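Local coordinates for protein peptidyl tryptophan dihydroxylase (Pseudomonas putida, PDB 7CTQ) that uses bound FAD as a flavoprotein monooxygenase to dihydroxylate a peptidyl tryptophan, a step essential for making the tryptophylquinone cofactor of quinohemoprotein amine dehydrogenase, at residues 16-21 against 100-105; 22-27 against 287-292. All blocks are in the same frame, centred on the assembly; numbering follows the deposited sequence.

Interaction 1: 16-21 against 100-105. With FAD (flavin-adenine dinucleotide), chain C.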
loop_
_atom_site.group_PDB
_atom_site.type_symbol
_atom_site.label_atom_id
_atom_site.label_comp_id
_atom_site.label_asym_id
_atom_site.label_seq_id
_atom_site.Cartn_x
_atom_site.Cartn_y
_atom_site.Cartn_z
ATOM N N ALA A 16 -8.185 1.577 1.379
ATOM C CA ALA A 16 -7.834 2.675 0.487
ATOM C C ALA A 16 -9.066 3.460 0.043
ATOM O O ALA A 16 -9.073 4.700 0.077
ATOM C CB ALA A 16 -7.070 2.131 -0.721
ATOM N N GLY A 17 -10.108 2.763 -0.417
ATOM C CA GLY A 17 -11.332 3.459 -0.790
ATOM C C GLY A 17 -11.945 4.204 0.378
ATOM O O GLY A 17 -12.349 5.370 0.245
ATOM N N ALA A 18 -11.993 3.556 1.549
ATOM C CA ALA A 18 -12.532 4.204 2.744
ATOM C C ALA A 18 -11.739 5.456 3.092
ATOM O O ALA A 18 -12.317 6.525 3.338
ATOM C CB ALA A 18 -12.526 3.223 3.914
ATOM N N ALA A 19 -10.406 5.336 3.120
ATOM C CA ALA A 19 -9.543 6.475 3.408
ATOM C C ALA A 19 -9.825 7.636 2.466
ATOM O O ALA A 19 -10.022 8.774 2.906
ATOM C CB ALA A 19 -8.077 6.040 3.308
ATOM N N THR A 20 -9.871 7.362 1.162
ATOM C CA THR A 20 -10.075 8.420 0.178
ATOM C C THR A 20 -11.425 9.103 0.370
ATOM O O THR A 20 -11.522 10.340 0.360
ATOM C CB THR A 20 -9.956 7.836 -1.235
ATOM O OG1 THR A 20 -8.661 7.243 -1.394
ATOM C CG2 THR A 20 -10.168 8.909 -2.291
ATOM N N ALA A 21 -12.476 8.302 0.551
ATOM C CA ALA A 21 -13.820 8.824 0.795
ATOM C C ALA A 21 -13.843 9.816 1.955
ATOM O O ALA A 21 -14.406 10.915 1.843
ATOM C CB ALA A 21 -14.775 7.661 1.071
ATOM N N ASP A 100 -19.239 1.266 8.806
ATOM C CA ASP A 100 -19.747 2.106 9.892
ATOM C C ASP A 100 -19.029 3.447 9.922
ATOM O O ASP A 100 -19.660 4.504 10.046
ATOM C CB ASP A 100 -19.588 1.399 11.243
ATOM C CG ASP A 100 -20.242 0.032 11.279
ATOM O OD1 ASP A 100 -20.970 -0.302 10.315
ATOM O OD2 ASP A 100 -20.015 -0.718 12.258
ATOM N N ASP A 101 -17.698 3.419 9.817
ATOM C CA ASP A 101 -16.927 4.656 9.832
ATOM C C ASP A 101 -17.269 5.540 8.643
ATOM O O ASP A 101 -17.236 6.770 8.755
ATOM C CB ASP A 101 -15.435 4.340 9.851
ATOM C CG ASP A 101 -15.058 3.402 10.978
ATOM O OD1 ASP A 101 -15.734 2.360 11.131
ATOM O OD2 ASP A 101 -14.092 3.709 11.715
ATOM N N LEU A 102 -17.607 4.937 7.505
ATOM C CA LEU A 102 -18.004 5.730 6.349
ATOM C C LEU A 102 -19.348 6.415 6.590
ATOM O O LEU A 102 -19.480 7.634 6.402
ATOM C CB LEU A 102 -18.038 4.845 5.103
ATOM C CG LEU A 102 -16.656 4.366 4.629
ATOM C CD1 LEU A 102 -16.764 3.150 3.709
ATOM C CD2 LEU A 102 -15.887 5.499 3.943
ATOM N N GLN A 103 -20.354 5.650 7.029
ATOM C CA GLN A 103 -21.654 6.249 7.315
ATOM C C GLN A 103 -21.543 7.280 8.428
ATOM O O GLN A 103 -22.201 8.326 8.384
ATOM C CB GLN A 103 -22.673 5.166 7.666
ATOM C CG GLN A 103 -23.483 4.699 6.461
ATOM C CD GLN A 103 -24.354 3.484 6.746
ATOM O OE1 GLN A 103 -23.954 2.571 7.471
ATOM N NE2 GLN A 103 -25.552 3.465 6.166
ATOM N N ARG A 104 -20.678 7.029 9.412
ATOM C CA ARG A 104 -20.431 8.032 10.443
ATOM C C ARG A 104 -19.886 9.322 9.838
ATOM O O ARG A 104 -20.221 10.422 10.293
ATOM C CB ARG A 104 -19.466 7.472 11.487
ATOM C CG ARG A 104 -19.436 8.245 12.796
ATOM C CD ARG A 104 -19.395 7.312 14.004
ATOM N NE ARG A 104 -18.415 6.242 13.843
ATOM C CZ ARG A 104 -18.727 4.966 13.625
ATOM N NH1 ARG A 104 -20.001 4.596 13.550
ATOM N NH2 ARG A 104 -17.768 4.059 13.485
ATOM N N ALA A 105 -19.059 9.213 8.800
ATOM C CA ALA A 105 -18.480 10.392 8.168
ATOM C C ALA A 105 -19.405 11.031 7.141
ATOM O O ALA A 105 -19.010 12.010 6.496
ATOM C CB ALA A 105 -17.147 10.032 7.506
HETATM P PA FAD C . -8.952 -4.167 -0.597
HETATM O O1A FAD C . -8.650 -4.176 0.850
HETATM O O2A FAD C . -8.726 -5.514 -1.269
HETATM O O5B FAD C . -10.383 -3.577 -0.810
HETATM C C5B FAD C . -11.115 -3.799 -2.031
HETATM C C4B FAD C . -12.574 -3.815 -1.659
HETATM O O4B FAD C . -13.370 -3.800 -2.866
HETATM C C3B FAD C . -13.042 -5.025 -0.844
HETATM O O3B FAD C . -13.991 -4.620 0.139
HETATM C C2B FAD C . -13.646 -5.946 -1.913
HETATM O O2B FAD C . -14.692 -6.779 -1.414
HETATM C C1B FAD C . -14.237 -4.915 -2.874
HETATM N N9A FAD C . -14.447 -5.341 -4.250
HETATM C C8A FAD C . -13.668 -6.145 -5.032
HETATM N N7A FAD C . -14.124 -6.336 -6.246
HETATM C C5A FAD C . -15.311 -5.627 -6.249
HETATM C C6A FAD C . -16.304 -5.435 -7.232
HETATM N N6A FAD C . -16.251 -5.963 -8.454
HETATM N N1A FAD C . -17.374 -4.658 -6.917
HETATM C C2A FAD C . -17.436 -4.124 -5.695
HETATM N N3A FAD C . -16.559 -4.242 -4.691
HETATM C C4A FAD C . -15.516 -5.004 -5.031
HETATM N N1 FAD C . -1.552 -6.342 4.477
HETATM C C2 FAD C . -1.238 -6.214 5.802
HETATM O O2 FAD C . -1.267 -5.123 6.373
HETATM N N3 FAD C . -0.888 -7.330 6.534
HETATM C C4 FAD C . -0.818 -8.624 6.059
HETATM O O4 FAD C . -0.505 -9.543 6.813
HETATM C C4X FAD C . -1.150 -8.753 4.653
HETATM N N5 FAD C . -1.102 -9.945 4.119
HETATM C C5X FAD C . -1.418 -10.069 2.776
HETATM C C6 FAD C . -1.364 -11.333 2.186
HETATM C C7 FAD C . -1.656 -11.509 0.838
HETATM C C7M FAD C . -1.592 -12.887 0.235
HETATM C C8 FAD C . -2.007 -10.396 0.055
HETATM C C8M FAD C . -2.338 -10.552 -1.405
HETATM C C9 FAD C . -2.066 -9.136 0.640
HETATM C C9A FAD C . -1.769 -8.964 1.987
HETATM N N10 FAD C . -1.826 -7.699 2.607
HETATM C C10 FAD C . -1.504 -7.554 3.941
HETATM C "C1'" FAD C . -2.143 -6.505 1.820
HETATM C "C2'" FAD C . -3.542 -5.958 2.048
HETATM O "O2'" FAD C . -4.530 -6.981 1.918
HETATM C "C3'" FAD C . -3.796 -4.862 1.014
HETATM O "O3'" FAD C . -2.657 -4.009 1.003
HETATM C "C4'" FAD C . -5.032 -4.000 1.250
HETATM O "O4'" FAD C . -6.149 -4.793 1.663
HETATM C "C5'" FAD C . -5.380 -3.211 0.010
HETATM O "O5'" FAD C . -6.417 -2.276 0.339
HETATM P P FAD C . -7.427 -1.784 -0.741
HETATM O O1P FAD C . -6.603 -1.100 -1.843
HETATM O O2P FAD C . -8.513 -0.978 -0.119
HETATM O O3P FAD C . -8.004 -3.135 -1.342
#

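Interaction 2: 22-27 against 287-292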
loop_
_atom_site.group_PDB
_atom_site.type_symbol
_atom_site.label_atom_id
_atom_site.label_comp_id
_atom_site.label_asym_id
_atom_site.label_seq_id
_atom_site.Cartn_x
_atom_site.Cartn_y
_atom_site.Cartn_z
ATOM N N ILE A 22 -13.234 9.441 3.083
ATOM C CA ILE A 22 -13.258 10.308 4.250
ATOM C C ILE A 22 -12.464 11.576 3.982
ATOM O O ILE A 22 -12.868 12.674 4.388
ATOM C CB ILE A 22 -12.740 9.554 5.485
ATOM C CG1 ILE A 22 -13.658 8.367 5.774
ATOM C CG2 ILE A 22 -12.648 10.491 6.693
ATOM C CD1 ILE A 22 -13.270 7.578 6.980
ATOM N N GLY A 23 -11.338 11.450 3.275
ATOM C CA GLY A 23 -10.581 12.633 2.910
ATOM C C GLY A 23 -11.402 13.599 2.084
ATOM O O GLY A 23 -11.334 14.816 2.279
ATOM N N LEU A 24 -12.203 13.070 1.158
ATOM C CA LEU A 24 -13.024 13.945 0.326
ATOM C C LEU A 24 -14.097 14.638 1.161
ATOM O O LEU A 24 -14.361 15.834 0.974
ATOM C CB LEU A 24 -13.638 13.144 -0.818
ATOM C CG LEU A 24 -12.625 12.624 -1.841
ATOM C CD1 LEU A 24 -13.215 11.495 -2.614
ATOM C CD2 LEU A 24 -12.211 13.745 -2.763
ATOM N N ARG A 25 -14.707 13.905 2.098
ATOM C CA ARG A 25 -15.629 14.501 3.068
ATOM C C ARG A 25 -15.000 15.690 3.792
ATOM O O ARG A 25 -15.622 16.751 3.927
ATOM C CB ARG A 25 -16.068 13.442 4.080
ATOM C CG ARG A 25 -16.999 12.395 3.498
ATOM C CD ARG A 25 -18.278 13.049 2.991
ATOM N NE ARG A 25 -19.122 13.506 4.092
ATOM C CZ ARG A 25 -19.864 14.608 4.060
ATOM N NH1 ARG A 25 -19.875 15.378 2.973
ATOM N NH2 ARG A 25 -20.599 14.934 5.120
ATOM N N ARG A 26 -13.766 15.521 4.283
ATOM C CA ARG A 26 -13.097 16.602 4.998
ATOM C C ARG A 26 -12.807 17.796 4.101
ATOM O O ARG A 26 -12.680 18.918 4.607
ATOM C CB ARG A 26 -11.801 16.093 5.626
ATOM C CG ARG A 26 -12.011 14.854 6.501
ATOM C CD ARG A 26 -11.005 14.800 7.639
ATOM N NE ARG A 26 -9.664 15.130 7.170
ATOM C CZ ARG A 26 -8.632 15.379 7.969
ATOM N NH1 ARG A 26 -8.784 15.341 9.290
ATOM N NH2 ARG A 26 -7.447 15.663 7.440
ATOM N N LEU A 27 -12.687 17.586 2.788
ATOM C CA LEU A 27 -12.564 18.706 1.866
ATOM C C LEU A 27 -13.910 19.335 1.538
ATOM O O LEU A 27 -13.941 20.395 0.906
ATOM C CB LEU A 27 -11.875 18.259 0.571
ATOM C CG LEU A 27 -10.380 17.949 0.702
ATOM C CD1 LEU A 27 -9.768 17.601 -0.661
ATOM C CD2 LEU A 27 -9.651 19.127 1.363
ATOM N N VAL A 287 -6.439 15.425 -2.465
ATOM C CA VAL A 287 -6.056 16.710 -3.043
ATOM C C VAL A 287 -5.914 16.597 -4.560
ATOM O O VAL A 287 -6.119 17.587 -5.284
ATOM C CB VAL A 287 -4.775 17.290 -2.405
ATOM C CG1 VAL A 287 -5.062 17.860 -1.009
ATOM C CG2 VAL A 287 -3.668 16.244 -2.347
ATOM N N VAL A 288 -5.535 15.425 -5.070
ATOM C CA VAL A 288 -5.450 15.269 -6.521
ATOM C C VAL A 288 -6.845 15.402 -7.125
ATOM O O VAL A 288 -7.064 16.158 -8.082
ATOM C CB VAL A 288 -4.778 13.927 -6.885
ATOM C CG1 VAL A 288 -4.901 13.633 -8.384
ATOM C CG2 VAL A 288 -3.272 13.947 -6.485
ATOM N N ILE A 289 -7.816 14.699 -6.536
ATOM C CA ILE A 289 -9.217 14.809 -6.955
ATOM C C ILE A 289 -9.697 16.254 -6.847
ATOM O O ILE A 289 -10.323 16.795 -7.766
ATOM C CB ILE A 289 -10.077 13.846 -6.117
ATOM C CG1 ILE A 289 -9.598 12.413 -6.352
ATOM C CG2 ILE A 289 -11.589 13.989 -6.426
ATOM C CD1 ILE A 289 -10.160 11.392 -5.390
ATOM N N ASN A 290 -9.403 16.899 -5.715
ATOM C CA ASN A 290 -9.794 18.289 -5.510
ATOM C C ASN A 290 -9.264 19.184 -6.626
ATOM O O ASN A 290 -9.972 20.084 -7.110
ATOM C CB ASN A 290 -9.294 18.759 -4.136
ATOM C CG ASN A 290 -9.761 20.150 -3.788
ATOM O OD1 ASN A 290 -10.962 20.440 -3.808
ATOM N ND2 ASN A 290 -8.812 21.032 -3.467
ATOM N N THR A 291 -8.032 18.931 -7.074
ATOM C CA THR A 291 -7.503 19.676 -8.208
ATOM C C THR A 291 -8.248 19.318 -9.485
ATOM O O THR A 291 -8.606 20.203 -10.269
ATOM C CB THR A 291 -6.005 19.418 -8.366
ATOM O OG1 THR A 291 -5.368 19.519 -7.081
ATOM C CG2 THR A 291 -5.383 20.454 -9.333
ATOM N N LEU A 292 -8.524 18.033 -9.690
ATOM C CA LEU A 292 -9.153 17.611 -10.929
ATOM C C LEU A 292 -10.539 18.231 -11.081
ATOM O O LEU A 292 -10.992 18.472 -12.209
ATOM C CB LEU A 292 -9.223 16.081 -10.974
ATOM C CG LEU A 292 -7.881 15.362 -11.219
ATOM C CD1 LEU A 292 -8.043 13.864 -11.142
ATOM C CD2 LEU A 292 -7.265 15.747 -12.561
#

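Interaction 1: 16-21 against 100-105
L102 reaches from helix 91-104 to A18 and A21 on the first helix of the FAD-binding Rossmann-type fold. That helix, 15-27, follows strand 8-11 and a glycine-rich turn, and G17 is consistent with the last glycine of a GxGxxG motif. The contact is small, buried and apolar. One methyl group, L102 CD2, does the touching. L102 CD2 lies 3.8 Å from A21 CB and 4.1 Å from A18 CB. L102 CD2 also comes 3.8 Å from A18 O, so it rests partly on the helix backbone. The first torsion sets CG of L102 beside its backbone N (chi1 -69°), and the second (chi2 161°) finishes the reach of CD2 to the neighbouring helix. The CA atoms of A18 and L102 are 6.7 Å apart. The small alanine side chains let the leucine come in this close. L102 packs between helix 15-27 and V109 of strand 108-119, and A21 packs between L102 and V31 and V33 of strand 31-35.

At the other end of 16-21, the amide of A16 donates to the FAD pyrophosphate. A16 N is 3.0 Å from FAD O2P, with an N-H...O angle of 160°. The start of the helix points at this phosphate, and its dipole probably helps to hold the negative charge. The carbonyl oxygen of A16 takes two bonds from T20, one turn on, from opposite faces of its plane. One comes from T20 N; the other comes from T20 OG1, 3.0 Å from A16 O.

Interaction 2: 22-27 against 287-292
The axes of helix segments 22-27 and 287-292 pass 10.2 Å apart and cross at -53°, with L27 and N290 nearest each other in the backbone. No hydrogen bond spans the gap, and two leucines carry most of the contact. L24 meets I289 in the buried part. L24 CD2 lies 3.7 Å from I289 CG2, and L24 CD1 is 4.1 Å from I289 CD1. The two side chains cross at about a right angle. In I289, CG2 is anti to the backbone N and CG1 lies beside it (chi1 -61°), which turns both branches to L24.

L27 makes the outer part of the contact. L27 CD1 packs on the aliphatic root of N290, 3.7 Å from N290 CB, and comes to 4.4 Å from V287 N. The CG of N290 is anti to its own backbone N (chi1 -175°), which lets the amide reach two other partners. ND2 donates to G369 O, and OD1 is hydrogen-bonded to Y29 OH. The polar end is therefore fixed while the CB faces the leucine.

The contact joins the first Rossmann helix to helix 285-294. I289 also packs on F137 and V139 of strand 137-140, T291 touches A302 of helix 299-327, and N290 lies on L370 of strand 370-378.

How the interactions relate
Helix 15-27 comes first in the chain and serves both contacts. Its first half, 16-21, is joined by 100-105, and interaction 1 closes a loop of 78 residues. Its second half, 22-27, meets 287-292 much later, and interaction 2 closes a loop of 259 residues. The segments alternate along the chain, so the two contacts cross rather than nest. The centres of interaction 1 and interaction 2 are about 13 Å apart, and the two touch. R25 NE probably bonds A105 O, I22 packs on L102, and T20 packs on I289. Together they tie helices 91-104 and 285-294 to the FAD-binding helix beside the mixed sheet that holds strands 8-11 and 31-35.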